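Local coordinates for envelope polyprotein (Puumala orthohantavirus, PDB 5FXU), which forms the ectodomain of the Gn envelope glycoprotein, part of the antigenic surface of the hantavirus particle, at residues D204-F212 and T222-Y230; S293-F301 and I327-K338. All blocks are in the same frame, centred on the assembly; numbering follows the deposited sequence.

Contact 1 (D204-F212 and T222-Y230); sequences DSMKLEKSF and TGNGFQGYY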
# COMPACT_ATOMS: atom_id res chain seq x y z
N ASP A 204 -10.57 17.67 12.79
CA ASP A 204 -10.79 16.30 12.31
C ASP A 204 -10.48 16.13 10.80
O ASP A 204 -10.79 15.09 10.21
CB ASP A 204 -12.24 15.87 12.62
CG ASP A 204 -12.46 15.44 14.10
OD1 ASP A 204 -11.50 15.44 14.91
OD2 ASP A 204 -13.60 15.06 14.45
N SER A 205 -9.82 17.11 10.19
CA SER A 205 -9.54 17.05 8.74
C SER A 205 -8.67 15.84 8.28
O SER A 205 -8.77 15.44 7.11
CB SER A 205 -8.90 18.36 8.25
OG SER A 205 -7.56 18.52 8.72
N MET A 206 -7.82 15.32 9.16
CA MET A 206 -6.93 14.19 8.87
C MET A 206 -7.41 12.87 9.48
O MET A 206 -6.69 11.87 9.35
CB MET A 206 -5.52 14.45 9.39
CG MET A 206 -4.89 15.76 8.94
SD MET A 206 -4.75 15.95 7.16
CE MET A 206 -3.68 14.54 6.86
N LYS A 207 -8.60 12.85 10.09
CA LYS A 207 -9.14 11.62 10.70
C LYS A 207 -9.68 10.67 9.59
O LYS A 207 -10.89 10.58 9.32
CB LYS A 207 -10.16 11.90 11.84
CG LYS A 207 -9.64 11.91 13.31
CD LYS A 207 -8.92 13.18 13.71
CE LYS A 207 -9.18 13.56 15.18
NZ LYS A 207 -8.37 12.72 16.10
N LEU A 208 -8.75 9.96 8.97
CA LEU A 208 -9.04 9.11 7.81
C LEU A 208 -10.13 8.05 8.06
O LEU A 208 -11.00 7.87 7.21
CB LEU A 208 -7.75 8.46 7.32
CG LEU A 208 -7.81 7.52 6.12
CD1 LEU A 208 -8.38 8.25 4.91
CD2 LEU A 208 -6.42 6.98 5.83
N GLU A 209 -10.11 7.39 9.21
CA GLU A 209 -11.09 6.34 9.48
C GLU A 209 -12.50 6.90 9.64
O GLU A 209 -13.48 6.21 9.32
CB GLU A 209 -10.70 5.49 10.69
CG GLU A 209 -11.56 4.26 10.92
CD GLU A 209 -11.70 3.34 9.71
OE1 GLU A 209 -10.74 3.17 8.93
OE2 GLU A 209 -12.77 2.72 9.55
N LYS A 210 -12.61 8.15 10.10
CA LYS A 210 -13.92 8.84 10.11
C LYS A 210 -14.51 8.97 8.72
O LYS A 210 -15.73 8.81 8.55
CB LYS A 210 -13.85 10.20 10.79
CG LYS A 210 -13.58 10.14 12.30
CD LYS A 210 -13.91 11.46 12.98
CE LYS A 210 -13.82 11.40 14.54
NZ LYS A 210 -14.27 10.18 15.30
N SER A 211 -13.67 9.21 7.71
CA SER A 211 -14.15 9.27 6.34
C SER A 211 -14.74 7.95 5.91
O SER A 211 -15.82 7.91 5.34
CB SER A 211 -13.05 9.67 5.36
OG SER A 211 -12.38 10.86 5.79
N PHE A 212 -14.08 6.84 6.27
CA PHE A 212 -14.62 5.52 5.96
C PHE A 212 -15.94 5.27 6.68
O PHE A 212 -16.88 4.71 6.12
CB PHE A 212 -13.62 4.39 6.31
CG PHE A 212 -12.49 4.25 5.34
CD1 PHE A 212 -12.72 3.70 4.10
CD2 PHE A 212 -11.22 4.70 5.65
CE1 PHE A 212 -11.69 3.59 3.19
CE2 PHE A 212 -10.19 4.58 4.74
CZ PHE A 212 -10.42 4.03 3.51
N THR A 222 -16.98 5.98 18.63
CA THR A 222 -16.48 6.96 19.60
C THR A 222 -15.03 7.40 19.26
O THR A 222 -14.77 8.59 19.03
CB THR A 222 -16.61 6.46 21.07
OG1 THR A 222 -15.80 5.29 21.28
CG2 THR A 222 -18.10 6.14 21.45
N GLY A 223 -14.13 6.42 19.20
CA GLY A 223 -12.68 6.66 19.15
C GLY A 223 -11.83 6.08 18.02
O GLY A 223 -11.06 5.13 18.23
N ASN A 224 -11.96 6.66 16.82
CA ASN A 224 -11.06 6.37 15.69
C ASN A 224 -10.24 7.59 15.22
O ASN A 224 -10.52 8.29 14.24
CB ASN A 224 -11.82 5.62 14.61
CG ASN A 224 -12.17 4.18 15.06
OD1 ASN A 224 -11.27 3.43 15.41
ND2 ASN A 224 -13.46 3.81 15.09
N GLY A 225 -9.17 7.78 15.99
CA GLY A 225 -8.36 8.96 15.95
C GLY A 225 -7.15 8.97 15.04
O GLY A 225 -6.49 9.99 14.98
N PHE A 226 -6.82 7.88 14.34
CA PHE A 226 -5.67 7.90 13.43
C PHE A 226 -5.69 9.11 12.45
O PHE A 226 -6.72 9.46 11.90
CB PHE A 226 -5.53 6.62 12.64
CG PHE A 226 -4.44 6.69 11.60
CD1 PHE A 226 -3.11 6.59 11.96
CD2 PHE A 226 -4.75 6.93 10.26
CE1 PHE A 226 -2.10 6.71 11.01
CE2 PHE A 226 -3.76 7.03 9.32
CZ PHE A 226 -2.43 6.92 9.69
N GLN A 227 -4.54 9.77 12.30
CA GLN A 227 -4.42 10.93 11.43
C GLN A 227 -3.46 10.63 10.31
O GLN A 227 -2.29 10.31 10.52
CB GLN A 227 -4.01 12.18 12.21
CG GLN A 227 -5.19 12.84 12.92
CD GLN A 227 -4.88 14.17 13.55
OE1 GLN A 227 -4.73 15.19 12.87
NE2 GLN A 227 -4.78 14.18 14.87
N GLY A 228 -3.98 10.71 9.09
CA GLY A 228 -3.20 10.42 7.91
C GLY A 228 -4.03 10.38 6.66
O GLY A 228 -5.16 10.85 6.64
N TYR A 229 -3.45 9.84 5.61
CA TYR A 229 -4.09 9.85 4.31
C TYR A 229 -3.44 8.86 3.42
O TYR A 229 -2.41 8.32 3.77
CB TYR A 229 -4.00 11.25 3.68
CG TYR A 229 -2.62 11.77 3.42
CD1 TYR A 229 -1.93 12.49 4.40
CD2 TYR A 229 -2.03 11.63 2.18
CE1 TYR A 229 -0.65 12.99 4.15
CE2 TYR A 229 -0.76 12.14 1.91
CZ TYR A 229 -0.09 12.81 2.90
OH TYR A 229 1.16 13.30 2.63
N TYR A 230 -4.05 8.59 2.27
CA TYR A 230 -3.42 7.73 1.28
C TYR A 230 -2.91 8.60 0.13
O TYR A 230 -3.57 9.57 -0.26
CB TYR A 230 -4.38 6.63 0.79
CG TYR A 230 -4.54 5.45 1.71
CD1 TYR A 230 -3.63 4.39 1.68
CD2 TYR A 230 -5.61 5.36 2.58
CE1 TYR A 230 -3.79 3.28 2.49
CE2 TYR A 230 -5.76 4.27 3.39
CZ TYR A 230 -4.86 3.22 3.36
OH TYR A 230 -5.03 2.13 4.18
O HOH W 1 -7.56 15.70 12.14
O HOH W 2 -8.88 7.97 11.73
O HOH W 3 -14.38 7.52 15.03
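M206, L208 and N224 give up the most surface where the start of helix 208-216 leans on the loop that runs into strand 228-234. M206 reaches across with its methyl end. Its chain is bent at both chi2 and chi3, which brings CE to 3.6 Å from Y229 CD1; the two side chains run side by side, and the flexible thioether suits a site that needs such a fold. The M206 carbonyl is also the main backbone link: G228 N donates to M206 O over 3.0 Å, with an N-H...O angle of 160°, and Q227 CA adds a CA-H...O contact to the same oxygen. The side chain of Q227 crosses that of M206 at about a right angle, with Q227 OE1 and CG against M206 CB. NE2 of Q227 donates to D317, which also forms a salt bridge with K207.

L208 sends CG anti to its backbone N (chi1 180°), which carries CD2 to 3.7 Å from Y230 CE2 and near the plane of the F226 ring at its edge. A branched, wholly apolar residue fits here, since L195 and L341 close in from neighbouring strands. N224 CB lies 3.9 Å from E209 CG, the two side chains alongside each other with amide and carboxylate planes 76° apart. Their polar ends turn to other partners: N224 OD1 to T314 and ND2 to C336, E209 OE2 to H333 and K339. A water bridges the backbones of this part, accepting from E209 N and donating to N224 O and to F226 O, the last at 2.6 Å.

K207 closes the type I turn that begins at D204 and is at the same time the N-cap of helix 208-216. In the Gn head this makes a type I turn leading into an N-capped helix, whose first turn packs on the loop entering strand 228-234.

Contact 2 (S293-F301 and I327-K338); sequences SDTIQGVAF and IIMEGNHSVCDK. With NAG (2-acetamido-2-deoxy-beta-D-glucopyranose), chain D.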
# COMPACT_ATOMS: atom_id res chain seq x y z
N SER A 293 -5.00 -4.69 28.03
CA SER A 293 -6.11 -5.37 27.36
C SER A 293 -5.92 -5.36 25.86
O SER A 293 -5.11 -4.61 25.32
CB SER A 293 -7.42 -4.70 27.71
OG SER A 293 -7.65 -4.89 29.10
N ASP A 294 -6.72 -6.19 25.20
CA ASP A 294 -6.67 -6.34 23.75
C ASP A 294 -7.12 -5.10 23.01
O ASP A 294 -8.11 -4.49 23.36
CB ASP A 294 -7.53 -7.50 23.31
CG ASP A 294 -6.94 -8.84 23.70
OD1 ASP A 294 -5.73 -8.94 24.01
OD2 ASP A 294 -7.72 -9.82 23.66
N THR A 295 -6.35 -4.73 21.98
CA THR A 295 -6.60 -3.54 21.17
C THR A 295 -6.74 -3.85 19.69
O THR A 295 -6.97 -2.96 18.89
CB THR A 295 -5.45 -2.54 21.35
OG1 THR A 295 -4.21 -3.16 21.03
CG2 THR A 295 -5.41 -2.04 22.80
N ILE A 296 -6.64 -5.12 19.33
CA ILE A 296 -6.70 -5.54 17.93
C ILE A 296 -7.35 -6.91 17.81
O ILE A 296 -7.23 -7.73 18.70
CB ILE A 296 -5.27 -5.53 17.30
CG1 ILE A 296 -5.37 -5.56 15.76
CG2 ILE A 296 -4.40 -6.66 17.86
CD1 ILE A 296 -4.03 -5.53 15.08
N GLN A 297 -8.05 -7.14 16.70
CA GLN A 297 -8.59 -8.45 16.38
C GLN A 297 -8.37 -8.78 14.91
O GLN A 297 -7.99 -7.93 14.11
CB GLN A 297 -10.09 -8.54 16.72
CG GLN A 297 -10.95 -7.71 15.80
CD GLN A 297 -12.40 -7.60 16.25
OE1 GLN A 297 -12.71 -7.72 17.42
NE2 GLN A 297 -13.30 -7.32 15.30
N GLY A 298 -8.64 -10.03 14.58
CA GLY A 298 -8.48 -10.48 13.23
C GLY A 298 -8.86 -11.92 13.09
O GLY A 298 -9.42 -12.50 14.01
N VAL A 299 -8.51 -12.51 11.96
CA VAL A 299 -8.79 -13.90 11.65
C VAL A 299 -7.49 -14.62 11.35
O VAL A 299 -6.76 -14.27 10.42
CB VAL A 299 -9.73 -13.99 10.46
CG1 VAL A 299 -9.96 -15.43 10.04
CG2 VAL A 299 -11.06 -13.35 10.84
N ALA A 300 -7.22 -15.63 12.15
CA ALA A 300 -6.08 -16.49 11.96
C ALA A 300 -6.31 -17.37 10.75
O ALA A 300 -7.42 -17.88 10.55
CB ALA A 300 -5.86 -17.37 13.18
N PHE A 301 -5.26 -17.58 9.97
CA PHE A 301 -5.31 -18.49 8.86
C PHE A 301 -4.01 -19.27 8.72
O PHE A 301 -2.97 -18.93 9.31
CB PHE A 301 -5.61 -17.73 7.58
CG PHE A 301 -4.46 -16.92 7.08
CD1 PHE A 301 -4.28 -15.61 7.51
CD2 PHE A 301 -3.55 -17.45 6.17
CE1 PHE A 301 -3.22 -14.84 7.03
CE2 PHE A 301 -2.49 -16.69 5.70
CZ PHE A 301 -2.32 -15.39 6.14
N ILE A 327 -2.27 -13.77 10.25
CA ILE A 327 -3.53 -13.19 10.71
C ILE A 327 -4.01 -12.11 9.72
O ILE A 327 -3.25 -11.21 9.40
CB ILE A 327 -3.38 -12.50 12.08
CG1 ILE A 327 -2.82 -13.50 13.11
CG2 ILE A 327 -4.71 -11.91 12.53
CD1 ILE A 327 -2.46 -12.88 14.44
N ILE A 328 -5.26 -12.21 9.28
CA ILE A 328 -5.89 -11.13 8.54
C ILE A 328 -6.43 -10.15 9.57
O ILE A 328 -7.47 -10.42 10.19
CB ILE A 328 -7.03 -11.63 7.64
CG1 ILE A 328 -6.51 -12.69 6.68
CG2 ILE A 328 -7.67 -10.45 6.86
CD1 ILE A 328 -7.59 -13.49 6.00
N MET A 329 -5.71 -9.04 9.79
CA MET A 329 -6.12 -8.05 10.78
C MET A 329 -7.47 -7.38 10.38
O MET A 329 -7.81 -7.28 9.19
CB MET A 329 -5.00 -7.05 11.14
CG MET A 329 -4.56 -6.16 10.01
SD MET A 329 -3.15 -5.20 10.56
CE MET A 329 -1.92 -6.01 9.57
N GLU A 330 -8.27 -7.04 11.38
CA GLU A 330 -9.61 -6.51 11.15
C GLU A 330 -9.51 -5.22 10.35
O GLU A 330 -8.92 -4.25 10.82
CB GLU A 330 -10.31 -6.24 12.49
CG GLU A 330 -11.72 -5.66 12.40
CD GLU A 330 -12.65 -6.63 11.71
OE1 GLU A 330 -13.20 -7.54 12.39
OE2 GLU A 330 -12.74 -6.53 10.47
N GLY A 331 -10.07 -5.22 9.15
CA GLY A 331 -10.18 -4.01 8.35
C GLY A 331 -11.60 -3.60 7.95
O GLY A 331 -11.76 -2.61 7.21
N ASN A 332 -12.61 -4.33 8.42
CA ASN A 332 -14.02 -4.03 8.12
C ASN A 332 -14.38 -2.69 8.78
O ASN A 332 -14.35 -2.56 10.00
CB ASN A 332 -14.92 -5.20 8.59
CG ASN A 332 -16.41 -4.94 8.44
OD1 ASN A 332 -16.83 -3.87 7.99
ND2 ASN A 332 -17.21 -5.93 8.84
N HIS A 333 -14.68 -1.70 7.95
CA HIS A 333 -14.97 -0.34 8.41
C HIS A 333 -16.29 -0.18 9.18
O HIS A 333 -16.45 0.79 9.95
CB HIS A 333 -14.92 0.64 7.24
CG HIS A 333 -13.57 0.71 6.60
ND1 HIS A 333 -12.50 1.35 7.20
CD2 HIS A 333 -13.10 0.20 5.45
CE1 HIS A 333 -11.43 1.24 6.43
NE2 HIS A 333 -11.77 0.54 5.36
N SER A 334 -17.22 -1.12 9.00
CA SER A 334 -18.47 -1.15 9.78
C SER A 334 -18.28 -1.47 11.27
O SER A 334 -19.16 -1.20 12.07
CB SER A 334 -19.43 -2.18 9.18
OG SER A 334 -19.65 -1.94 7.80
N VAL A 335 -17.16 -2.07 11.63
CA VAL A 335 -16.81 -2.37 13.03
C VAL A 335 -16.27 -1.10 13.67
O VAL A 335 -15.68 -0.27 12.98
CB VAL A 335 -15.79 -3.53 13.06
CG1 VAL A 335 -15.14 -3.72 14.42
CG2 VAL A 335 -16.48 -4.82 12.62
N CYS A 336 -16.45 -0.94 14.98
CA CYS A 336 -15.96 0.26 15.68
C CYS A 336 -14.60 0.07 16.32
O CYS A 336 -13.74 0.95 16.22
CB CYS A 336 -16.94 0.71 16.77
SG CYS A 336 -18.16 1.97 16.32
N ASP A 337 -14.40 -1.06 16.98
CA ASP A 337 -13.20 -1.27 17.78
C ASP A 337 -12.22 -2.24 17.15
O ASP A 337 -12.60 -3.08 16.33
CB ASP A 337 -13.58 -1.80 19.18
CG ASP A 337 -14.37 -0.79 19.99
OD1 ASP A 337 -14.04 0.42 19.96
OD2 ASP A 337 -15.32 -1.22 20.68
N LYS A 338 -10.96 -2.11 17.56
CA LYS A 338 -9.92 -3.09 17.27
C LYS A 338 -9.60 -3.27 15.79
O LYS A 338 -9.11 -4.33 15.37
CB LYS A 338 -10.28 -4.45 17.90
CG LYS A 338 -10.42 -4.44 19.41
CD LYS A 338 -10.73 -5.85 19.92
CE LYS A 338 -10.54 -5.99 21.42
NZ LYS A 338 -11.32 -4.97 22.18
C1 NAG D . -18.65 -5.86 8.84
C2 NAG D . -19.20 -7.22 8.49
C3 NAG D . -20.72 -7.19 8.54
C4 NAG D . -21.19 -6.84 9.95
C5 NAG D . -20.51 -5.54 10.40
C6 NAG D . -20.76 -5.27 11.88
C7 NAG D . -17.95 -8.63 6.87
C8 NAG D . -17.48 -9.58 7.93
N2 NAG D . -18.73 -7.58 7.16
O3 NAG D . -21.22 -8.48 8.15
O4 NAG D . -22.61 -6.63 9.94
O5 NAG D . -19.09 -5.58 10.17
O6 NAG D . -20.08 -6.25 12.67
O7 NAG D . -17.62 -8.81 5.71
O HOH W 4 -14.91 -5.08 17.29
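An antiparallel edge pairing joins strand 296-302, the middle of a three-stranded sheet, to the short outer strand 327-329, and the loop after it carries an N-linked glycan. V299 and I328 form the hydrogen-bonded pair: I328 N donates to V299 O at 2.8 Å, and V299 N to I328 O. G298 opposite M329 and A300 opposite I327 are the non-hydrogen-bonded pairs on either side. The close spacing of G298 CA and M329 CA, 4.2 Å, is that of this pair type. Lacking a side chain, G298 leaves room for I327 CG2, which lies 4.1 Å from G298 CA.

On the face of V299 and I328, F301 crosses I328 at about a right angle, its CD1 3.8 Å from I328 CG1. The opposite face carries A300 and I327, which pack on W62 of strand 54-64.

Past the G298–M329 pair the contact turns polar. E330 N donates to Q297 O at 2.9 Å, and the side chains repeat the link: Q297 NE2 reaches E330 OE1 at 2.9 Å, close to the amide plane and on the anti lone pair of the carboxylate, away from its other oxygen. Q297, extended beyond CG, lies alongside E330 and points the same way. The second carboxylate oxygen, OE2, accepts from N332 N, so E330 ties the strand end to the glycan-bearing loop. There N332 ND2 is bonded to C1 of the sugar, while N332 OD1 accepts from S334 N in an Asx turn within a type I turn from N332 to V335.

At the start of strand 296-302, K338 uses its long methylene chain to cover T295 and Q297, while its CE reaches D294 O at 3.5 Å. In the backbone, Q297 N donates to K338 O at 3.3 Å, on a lone pair in the carbonyl plane.

Contact 1 is the more buried of the two, a helix start and strand approach joined by one direct backbone bond, several bridging waters and apolar packing, whereas contact 2 is partly buried and held by regular strand pairing that gives way to a polar, glycosylated loop. They lie in series along the chain, with centres about 17 Å apart, yet they touch. The polar ends of E209 and N224 in contact 1 are satisfied in part by that loop of contact 2, and F212 stacks on the H333 ring. C336 is bound by a disulfide to C221, so the glycan-bearing loop is also tied covalently to the residue just before 222-230.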